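Local coordinates for protein putative immunoglobulin A1 protease (Bacteroides ovatus, PDB 3N6Z) that is of unproven function but may be a hydrolase related to immunoglobulin A1 proteases, built on a parallel beta-solenoid, at residues R226-C237 against D258-A269. Residues are numbered along the deposited sequence; the frame is centred on the assembly and turned at random.
Sequences RKVGVGGFIENC and DKSCDIAIKNSA. With SO4 (sulfate ion), chain C.
The Arg226 guanidinium meets the Asp258 carboxylate at its edge, the two planes 33° apart, while Val228 CG1 lies over one guanidinium face, offset toward the rim; Arg226 NH1 and NH2 also donate hydrogen bonds to oxygens of a sulfate, probably from the crystallisation liquor. The grip is side-on and two-pronged: Arg226 NE reaches Asp258 OD1 at 3.0 Å, and Arg226 NH2 the syn lone pair of Asp258 OD2 at 2.8 Å. On the Phe233 ring, water 2 sits over the centre of one face, and Tyr200 stacks with the ring. Lys227, bent at chi2 (65°) and chi4 (58°), curls its NZ onto Asp262 O at 2.9 Å and onto the carbonyls of Val228 and Gly231. Without that amine, as with an alanine in its place, the three carbonyls would probably lose the donor they share and the 228-232 loop would shift more easily. Asp262 OD1 accepts a hydrogen bond from Gly231 N at 2.7 Å. Beyond the loops, strands 233-235 and 263-266 run parallel, with Ile234 CD1 against Ile263 CD1 at 3.9 Å. These are successive rungs of a beta-solenoid: strands 200-202 and 294-296 flank them, Leu190 and Leu254 pack inside, and Trp344 of helix 334-344 touches the corner residues Asn236 and Asn267.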
loop_
_atom_site.group_PDB
_atom_site.type_symbol
_atom_site.label_atom_id
_atom_site.label_comp_id
_atom_site.label_asym_id
_atom_site.label_seq_id
_atom_site.Cartn_x
_atom_site.Cartn_y
_atom_site.Cartn_z
ATOM N N ARG A 226 1.447 8.832 3.477
ATOM C CA ARG A 226 1.444 9.574 4.717
ATOM C C ARG A 226 1.450 8.599 5.894
ATOM O O ARG A 226 0.847 7.534 5.816
ATOM C CB ARG A 226 0.188 10.463 4.723
ATOM C CG ARG A 226 -0.048 11.312 5.955
ATOM C CD ARG A 226 -1.417 11.964 5.839
ATOM N NE ARG A 226 -1.686 12.799 7.010
ATOM C CZ ARG A 226 -2.898 13.201 7.373
ATOM N NH1 ARG A 226 -3.957 12.934 6.613
ATOM N NH2 ARG A 226 -3.039 13.902 8.504
ATOM N N LYS A 227 2.079 9.004 6.983
ATOM C CA LYS A 227 2.081 8.292 8.259
ATOM C C LYS A 227 1.483 9.168 9.351
ATOM O O LYS A 227 1.950 10.301 9.563
ATOM C CB LYS A 227 3.522 7.928 8.630
ATOM C CG LYS A 227 3.668 7.268 9.990
ATOM C CD LYS A 227 3.002 5.892 10.082
ATOM C CE LYS A 227 3.228 5.192 11.424
ATOM N NZ LYS A 227 2.759 5.966 12.606
ATOM N N VAL A 228 0.506 8.612 10.060
ATOM C CA VAL A 228 -0.137 9.258 11.191
ATOM C C VAL A 228 0.039 8.453 12.471
ATOM O O VAL A 228 0.251 7.230 12.423
ATOM C CB VAL A 228 -1.633 9.562 10.928
ATOM C CG1 VAL A 228 -1.763 10.454 9.664
ATOM C CG2 VAL A 228 -2.477 8.304 10.832
ATOM N N GLY A 229 -0.059 9.147 13.602
ATOM C CA GLY A 229 0.117 8.549 14.905
ATOM C C GLY A 229 1.548 8.148 15.267
ATOM O O GLY A 229 2.469 8.139 14.435
ATOM N N VAL A 230 1.719 7.793 16.543
ATOM C CA VAL A 230 2.960 7.289 17.086
ATOM C C VAL A 230 2.901 5.763 17.103
ATOM O O VAL A 230 1.915 5.180 17.579
ATOM C CB VAL A 230 3.242 7.881 18.515
ATOM C CG1 VAL A 230 4.411 7.200 19.179
ATOM C CG2 VAL A 230 3.517 9.382 18.405
ATOM N N GLY A 231 3.981 5.149 16.623
ATOM C CA GLY A 231 4.086 3.698 16.489
ATOM C C GLY A 231 3.707 3.273 15.070
ATOM O O GLY A 231 2.874 3.903 14.422
ATOM N N GLY A 232 4.298 2.177 14.595
ATOM C CA GLY A 232 4.052 1.613 13.264
ATOM C C GLY A 232 5.271 1.681 12.410
ATOM O O GLY A 232 6.187 2.488 12.647
ATOM N N PHE A 233 5.302 0.839 11.394
ATOM C CA PHE A 233 6.536 0.677 10.617
ATOM C C PHE A 233 6.306 0.161 9.213
ATOM O O PHE A 233 5.247 -0.398 8.910
ATOM C CB PHE A 233 7.565 -0.207 11.386
ATOM C CG PHE A 233 7.134 -1.634 11.588
ATOM C CD1 PHE A 233 7.423 -2.605 10.631
ATOM C CD2 PHE A 233 6.457 -2.034 12.742
ATOM C CE1 PHE A 233 7.038 -3.946 10.825
ATOM C CE2 PHE A 233 6.047 -3.364 12.911
ATOM C CZ PHE A 233 6.369 -4.305 11.994
ATOM N N ILE A 234 7.352 0.311 8.417
ATOM C CA ILE A 234 7.475 -0.287 7.097
ATOM C C ILE A 234 8.791 -1.077 7.124
ATOM O O ILE A 234 9.844 -0.518 7.475
ATOM C CB ILE A 234 7.482 0.759 5.967
ATOM C CG1 ILE A 234 6.118 1.483 5.920
ATOM C CG2 ILE A 234 7.854 0.125 4.609
ATOM C CD1 ILE A 234 6.073 2.736 5.019
ATOM N N GLU A 235 8.747 -2.347 6.716
ATOM C CA GLU A 235 9.894 -3.255 6.775
ATOM C C GLU A 235 9.936 -4.125 5.518
ATOM O O GLU A 235 8.906 -4.621 5.108
ATOM C CB GLU A 235 9.696 -4.108 8.044
ATOM C CG GLU A 235 10.670 -5.124 8.378
ATOM C CD GLU A 235 10.518 -5.457 9.861
ATOM O OE1 GLU A 235 9.615 -6.222 10.202
ATOM O OE2 GLU A 235 11.248 -4.862 10.680
ATOM N N ASN A 236 11.117 -4.358 4.966
ATOM C CA ASN A 236 11.288 -5.264 3.845
ATOM C C ASN A 236 10.391 -4.891 2.672
ATOM O O ASN A 236 9.709 -5.720 2.082
ATOM C CB ASN A 236 11.113 -6.719 4.265
ATOM C CG ASN A 236 11.912 -7.100 5.535
ATOM O OD1 ASN A 236 11.421 -7.840 6.355
ATOM N ND2 ASN A 236 13.112 -6.605 5.677
ATOM N N CYS A 237 10.390 -3.609 2.333
ATOM C CA CYS A 237 9.619 -3.129 1.179
ATOM C C CYS A 237 10.492 -2.401 0.192
ATOM O O CYS A 237 11.473 -1.764 0.561
ATOM C CB CYS A 237 8.490 -2.184 1.590
ATOM S SG CYS A 237 7.193 -2.964 2.586
ATOM N N ASP A 258 3.522 12.856 9.644
ATOM C CA ASP A 258 2.858 14.013 10.271
ATOM C C ASP A 258 3.670 14.540 11.462
ATOM O O ASP A 258 4.344 13.793 12.162
ATOM C CB ASP A 258 1.473 13.621 10.775
ATOM C CG ASP A 258 0.398 13.733 9.726
ATOM O OD1 ASP A 258 0.721 13.760 8.512
ATOM O OD2 ASP A 258 -0.809 13.809 10.127
ATOM N N LYS A 259 3.522 15.841 11.721
ATOM C CA LYS A 259 4.080 16.424 12.935
ATOM C C LYS A 259 3.583 15.685 14.165
ATOM O O LYS A 259 2.435 15.222 14.210
ATOM C CB LYS A 259 3.721 17.907 13.071
ATOM C CG LYS A 259 4.257 18.793 11.944
ATOM C CD LYS A 259 5.778 18.858 11.921
ATOM C CE LYS A 259 6.273 19.842 10.868
ATOM N NZ LYS A 259 6.049 21.258 11.244
ATOM N N SER A 260 4.478 15.521 15.125
ATOM C CA SER A 260 4.201 14.843 16.402
ATOM C C SER A 260 3.943 13.350 16.264
ATOM O O SER A 260 3.512 12.703 17.234
ATOM C CB SER A 260 3.046 15.507 17.160
ATOM O OG SER A 260 3.365 16.855 17.396
ATOM N N CYS A 261 4.307 12.789 15.097
ATOM C CA CYS A 261 4.105 11.368 14.815
ATOM C C CYS A 261 5.449 10.724 14.534
ATOM O O CYS A 261 6.495 11.381 14.592
ATOM C CB CYS A 261 3.128 11.205 13.646
ATOM S SG CYS A 261 1.510 11.902 14.007
ATOM N N ASP A 262 5.464 9.430 14.251
ATOM C CA ASP A 262 6.734 8.773 13.977
ATOM C C ASP A 262 6.510 7.566 13.065
ATOM O O ASP A 262 5.374 7.210 12.703
ATOM C CB ASP A 262 7.491 8.420 15.287
ATOM C CG ASP A 262 6.922 7.264 16.064
ATOM O OD1 ASP A 262 6.042 6.528 15.572
ATOM O OD2 ASP A 262 7.384 7.097 17.224
ATOM N N ILE A 263 7.622 6.952 12.685
ATOM C CA ILE A 263 7.657 5.688 11.965
ATOM C C ILE A 263 9.025 5.082 12.154
ATOM O O ILE A 263 9.997 5.794 12.385
ATOM C CB ILE A 263 7.414 5.890 10.403
ATOM C CG1 ILE A 263 6.918 4.588 9.747
ATOM C CG2 ILE A 263 8.612 6.518 9.669
ATOM C CD1 ILE A 263 6.421 4.753 8.294
ATOM N N ALA A 264 9.105 3.773 11.968
ATOM C CA ALA A 264 10.377 3.084 11.694
ATOM C C ALA A 264 10.289 2.553 10.263
ATOM O O ALA A 264 9.278 1.987 9.874
ATOM C CB ALA A 264 10.645 1.928 12.708
ATOM N N ILE A 265 11.352 2.765 9.509
ATOM C CA ILE A 265 11.505 2.153 8.183
ATOM C C ILE A 265 12.836 1.402 8.238
ATOM O O ILE A 265 13.905 1.994 8.460
ATOM C CB ILE A 265 11.473 3.131 6.988
ATOM C CG1 ILE A 265 10.209 3.999 7.023
ATOM C CG2 ILE A 265 11.569 2.349 5.654
ATOM C CD1 ILE A 265 10.101 4.987 5.901
ATOM N N LYS A 266 12.748 0.090 8.014
ATOM C CA LYS A 266 13.886 -0.810 8.159
ATOM C C LYS A 266 13.960 -1.731 6.960
ATOM O O LYS A 266 12.941 -2.223 6.491
ATOM C CB LYS A 266 13.754 -1.666 9.425
ATOM C CG LYS A 266 13.621 -0.827 10.723
ATOM C CD LYS A 266 13.512 -1.728 11.993
ATOM C CE LYS A 266 13.035 -0.941 13.227
ATOM N NZ LYS A 266 12.620 -1.784 14.406
ATOM N N ASN A 267 15.168 -2.003 6.499
ATOM C CA ASN A 267 15.406 -2.980 5.446
ATOM C C ASN A 267 14.481 -2.739 4.265
ATOM O O ASN A 267 13.662 -3.575 3.908
ATOM C CB ASN A 267 15.241 -4.407 5.982
ATOM C CG ASN A 267 16.214 -4.708 7.075
ATOM O OD1 ASN A 267 15.830 -5.028 8.240
ATOM N ND2 ASN A 267 17.457 -4.628 6.753
ATOM N N SER A 268 14.618 -1.568 3.671
ATOM C CA SER A 268 13.779 -1.107 2.572
ATOM C C SER A 268 14.593 -0.397 1.526
ATOM O O SER A 268 15.741 0.029 1.768
ATOM C CB SER A 268 12.627 -0.251 3.116
ATOM O OG SER A 268 11.745 -1.066 3.946
ATOM N N ALA A 269 14.034 -0.276 0.325
ATOM C CA ALA A 269 14.787 0.312 -0.779
ATOM C C ALA A 269 13.906 1.112 -1.745
ATOM O O ALA A 269 12.781 0.699 -2.095
ATOM C CB ALA A 269 15.522 -0.789 -1.579
HETATM S S SO4 C . -6.604 14.554 8.957
HETATM O O1 SO4 C . -7.943 14.053 9.268
HETATM O O2 SO4 C . -6.558 16.011 9.027
HETATM O O3 SO4 C . -5.659 14.008 9.924
HETATM O O4 SO4 C . -6.290 14.139 7.601
HETATM O O HOH W 1 7.110 4.067 14.799
HETATM O O HOH W 2 10.213 -3.682 12.872
HETATM O O HOH W 3 13.581 -7.213 8.560
#